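Local coordinates for ESAT-6/WXG100 secretion system protein (Streptococcus gallolyticus, PDB 7JQE) that forms the extracellular region of EsaA, a membrane subunit of the type VIIb secretion system, and probably takes part in toxin export, at residues F214-E219 / S256-E261. Residues are numbered along the deposited sequence; the frame is centred on the assembly and turned at random.
With EDO (1,2-ethanediol), chain V.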
ATOM      1  N   PHE A 214      -0.484   5.773 -23.251  1.00 57.22           N
ATOM      2  CA  PHE A 214       0.913   5.494 -22.938  1.00 56.22           C
ATOM      3  C   PHE A 214       1.811   5.724 -24.148  1.00 63.37           C
ATOM      4  O   PHE A 214       2.974   6.114 -23.994  1.00 65.77           O
ATOM      5  CB  PHE A 214       1.058   4.058 -22.425  1.00 53.28           C
ATOM      6  CG  PHE A 214       0.574   3.859 -21.008  1.00 54.78           C
ATOM      7  CD1 PHE A 214       0.693   4.873 -20.067  1.00 51.80           C
ATOM      8  CD2 PHE A 214       0.000   2.653 -20.616  1.00 57.26           C
ATOM      9  CE1 PHE A 214       0.248   4.694 -18.764  1.00 50.63           C
ATOM     10  CE2 PHE A 214      -0.446   2.463 -19.309  1.00 48.51           C
ATOM     11  CZ  PHE A 214      -0.324   3.484 -18.384  1.00 48.65           C
ATOM     12  N   SER A 215       1.293   5.492 -25.355  1.00 61.36           N
ATOM     13  CA  SER A 215       2.113   5.659 -26.551  1.00 64.43           C
ATOM     14  C   SER A 215       2.400   7.129 -26.819  1.00 63.24           C
ATOM     15  O   SER A 215       3.533   7.498 -27.147  1.00 67.97           O
ATOM     16  CB  SER A 215       1.424   5.018 -27.755  1.00 66.52           C
ATOM     17  OG  SER A 215       1.520   3.605 -27.706  1.00 78.70           O
ATOM     18  N   LYS A 216       1.388   7.982 -26.682  1.00 52.89           N
ATOM     19  CA  LYS A 216       1.607   9.409 -26.854  1.00 55.03           C
ATOM     20  C   LYS A 216       2.576   9.937 -25.804  1.00 58.37           C
ATOM     21  O   LYS A 216       3.558  10.613 -26.131  1.00 67.73           O
ATOM     22  CB  LYS A 216       0.271  10.151 -26.794  1.00 57.17           C
ATOM     23  CG  LYS A 216       0.334  11.566 -27.341  1.00 68.71           C
ATOM     24  CD  LYS A 216       0.811  11.574 -28.785  1.00 77.11           C
ATOM     25  CE  LYS A 216       0.869  12.987 -29.355  1.00 82.29           C
ATOM     26  NZ  LYS A 216       1.433  12.988 -30.736  1.00 82.45           N
ATOM     27  N   LEU A 217       2.322   9.619 -24.529  1.00 53.82           N
ATOM     28  CA  LEU A 217       3.196  10.093 -23.460  1.00 52.14           C
ATOM     29  C   LEU A 217       4.634   9.638 -23.668  1.00 56.79           C
ATOM     30  O   LEU A 217       5.573  10.325 -23.247  1.00 61.13           O
ATOM     31  CB  LEU A 217       2.681   9.606 -22.106  1.00 51.03           C
ATOM     32  CG  LEU A 217       1.391  10.213 -21.548  1.00 51.60           C
ATOM     33  CD1 LEU A 217       1.098   9.639 -20.160  1.00 50.74           C
ATOM     34  CD2 LEU A 217       1.487  11.728 -21.493  1.00 45.80           C
ATOM     35  N   GLU A 218       4.827   8.491 -24.316  1.00 55.40           N
ATOM     36  CA  GLU A 218       6.169   7.986 -24.563  1.00 60.69           C
ATOM     37  C   GLU A 218       6.796   8.631 -25.791  1.00 73.62           C
ATOM     38  O   GLU A 218       8.023   8.769 -25.855  1.00 76.39           O
ATOM     39  CB  GLU A 218       6.122   6.465 -24.714  1.00 70.67           C
ATOM     40  CG  GLU A 218       7.422   5.755 -24.404  1.00 80.81           C
ATOM     41  CD  GLU A 218       7.232   4.263 -24.236  1.00 88.08           C
ATOM     42  OE1 GLU A 218       6.088   3.837 -23.972  1.00 89.64           O
ATOM     43  OE2 GLU A 218       8.224   3.516 -24.367  1.00 95.87           O
ATOM     44  N   GLU A 219       5.978   9.031 -26.770  1.00 75.98           N
ATOM     45  CA  GLU A 219       6.504   9.747 -27.926  1.00 73.01           C
ATOM     46  C   GLU A 219       6.976  11.143 -27.549  1.00 71.21           C
ATOM     47  O   GLU A 219       7.957  11.635 -28.118  1.00 73.33           O
ATOM     48  CB  GLU A 219       5.448   9.827 -29.031  1.00 77.79           C
ATOM     49  CG  GLU A 219       5.872  10.659 -30.248  1.00 91.69           C
ATOM     50  CD  GLU A 219       5.293  12.071 -30.248  1.00 94.42           C
ATOM     51  OE1 GLU A 219       4.070  12.218 -30.026  1.00 90.84           O
ATOM     52  OE2 GLU A 219       6.059  13.037 -30.475  1.00 95.45           O
ATOM     53  N   SER A 256      -8.214  15.094 -24.468  1.00 62.19           N
ATOM     54  CA  SER A 256      -8.134  16.102 -25.524  1.00 59.83           C
ATOM     55  C   SER A 256      -6.809  16.025 -26.282  1.00 60.57           C
ATOM     56  O   SER A 256      -6.787  15.983 -27.516  1.00 60.55           O
ATOM     57  CB  SER A 256      -8.319  17.496 -24.924  1.00 55.61           C
ATOM     58  OG  SER A 256      -9.495  17.565 -24.136  1.00 64.98           O
ATOM     59  N   PHE A 257      -5.690  15.992 -25.554  1.00 56.40           N
ATOM     60  CA  PHE A 257      -4.382  16.164 -26.179  1.00 56.94           C
ATOM     61  C   PHE A 257      -4.049  15.079 -27.198  1.00 57.08           C
ATOM     62  O   PHE A 257      -3.033  15.203 -27.891  1.00 67.83           O
ATOM     63  CB  PHE A 257      -3.288  16.218 -25.101  1.00 63.46           C
ATOM     64  CG  PHE A 257      -2.822  14.866 -24.626  1.00 55.09           C
ATOM     65  CD1 PHE A 257      -3.554  14.149 -23.691  1.00 55.65           C
ATOM     66  CD2 PHE A 257      -1.639  14.320 -25.102  1.00 53.04           C
ATOM     67  CE1 PHE A 257      -3.117  12.909 -23.250  1.00 55.25           C
ATOM     68  CE2 PHE A 257      -1.197  13.078 -24.664  1.00 56.21           C
ATOM     69  CZ  PHE A 257      -1.937  12.371 -23.738  1.00 50.12           C
ATOM     70  N   LEU A 258      -4.859  14.025 -27.308  1.00 55.14           N
ATOM     71  CA  LEU A 258      -4.586  12.993 -28.303  1.00 57.10           C
ATOM     72  C   LEU A 258      -5.029  13.404 -29.701  1.00 62.96           C
ATOM     73  O   LEU A 258      -4.618  12.770 -30.680  1.00 66.79           O
ATOM     74  CB  LEU A 258      -5.268  11.676 -27.910  1.00 52.55           C
ATOM     75  CG  LEU A 258      -4.786  10.992 -26.624  1.00 61.36           C
ATOM     76  CD1 LEU A 258      -5.622   9.753 -26.309  1.00 60.91           C
ATOM     77  CD2 LEU A 258      -3.305  10.634 -26.707  1.00 53.28           C
ATOM     78  N   THR A 259      -5.850  14.452 -29.818  1.00 57.97           N
ATOM     79  CA  THR A 259      -6.319  14.929 -31.114  1.00 63.92           C
ATOM     80  C   THR A 259      -6.096  16.427 -31.283  1.00 70.67           C
ATOM     81  O   THR A 259      -6.744  17.051 -32.130  1.00 79.87           O
ATOM     82  CB  THR A 259      -7.800  14.604 -31.312  1.00 65.91           C
ATOM     83  OG1 THR A 259      -8.586  15.400 -30.415  1.00 71.96           O
ATOM     84  CG2 THR A 259      -8.061  13.129 -31.043  1.00 60.58           C
ATOM     85  N   ALA A 260      -5.204  17.019 -30.494  1.00 68.87           N
ATOM     86  CA  ALA A 260      -4.931  18.445 -30.606  1.00 68.62           C
ATOM     87  C   ALA A 260      -4.072  18.719 -31.836  1.00 69.04           C
ATOM     88  O   ALA A 260      -3.041  18.071 -32.042  1.00 71.21           O
ATOM     89  CB  ALA A 260      -4.244  18.958 -29.342  1.00 59.20           C
ATOM     90  N   GLU A 261      -4.501  19.676 -32.652  1.00 69.46           N
ATOM     91  CA  GLU A 261      -3.797  20.044 -33.874  1.00 75.23           C
ATOM     92  C   GLU A 261      -3.412  21.516 -33.834  1.00 75.02           C
ATOM     93  O   GLU A 261      -4.199  22.367 -33.406  1.00 69.92           O
ATOM     94  CB  GLU A 261      -4.651  19.767 -35.121  1.00 83.17           C
ATOM     95  CG  GLU A 261      -4.814  18.292 -35.459  1.00 97.10           C
ATOM     96  CD  GLU A 261      -3.494  17.620 -35.798  1.00105.81           C
ATOM     97  OE1 GLU A 261      -2.592  18.307 -36.320  1.00106.76           O
ATOM     98  OE2 GLU A 261      -3.357  16.405 -35.534  1.00107.52           O
TER
HETATM   99  C1  EDO V 721      -1.669  14.955 -32.990  1.00100.75           C
HETATM  100  O1  EDO V 721      -1.727  14.952 -31.558  1.00 95.38           O
HETATM  101  C2  EDO V 721      -0.219  14.864 -33.462  1.00102.76           C
HETATM  102  O2  EDO V 721       0.521  16.001 -33.002  1.00100.99           O
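Lys216, on helix 211-219, faces Leu258 across a CA-CA separation of 7.3 Å, where a short 3-10 segment, 256-258, meets the helix without any hydrogen bond between the two. The example illustrates how a connecting loop can pack on a helix through side chains: here the loop leads from helix 225-244 towards strand 268-275, the first strand of the beta region. Phe257 points its ring at the helix. With chi1 at 83°, its CG sits between the backbone N and the carbonyl carbon, and the ring reaches the helix, where CE2 meets Lys216 CG at 3.4 Å and CZ lies 4.1 Å from Leu217 CD2. Both partners approach the ring obliquely, while Leu258 CD2 lies over one face near the rim and also touches Lys216 CB at 3.6 Å. Ser400 and Leu401 of helix 396-427 add to the packing round Phe257, whose backbone N is hydrogen-bonded to Asp405 OD2. The aliphatic base of Lys216 packs against Phe257 and Leu258, while a bend at chi2 (58°) directs the ammonium group away from them. There NZ forms a salt bridge of 2.8 Å with Glu219 OE1, approaching that oxygen nearly along its C-O axis.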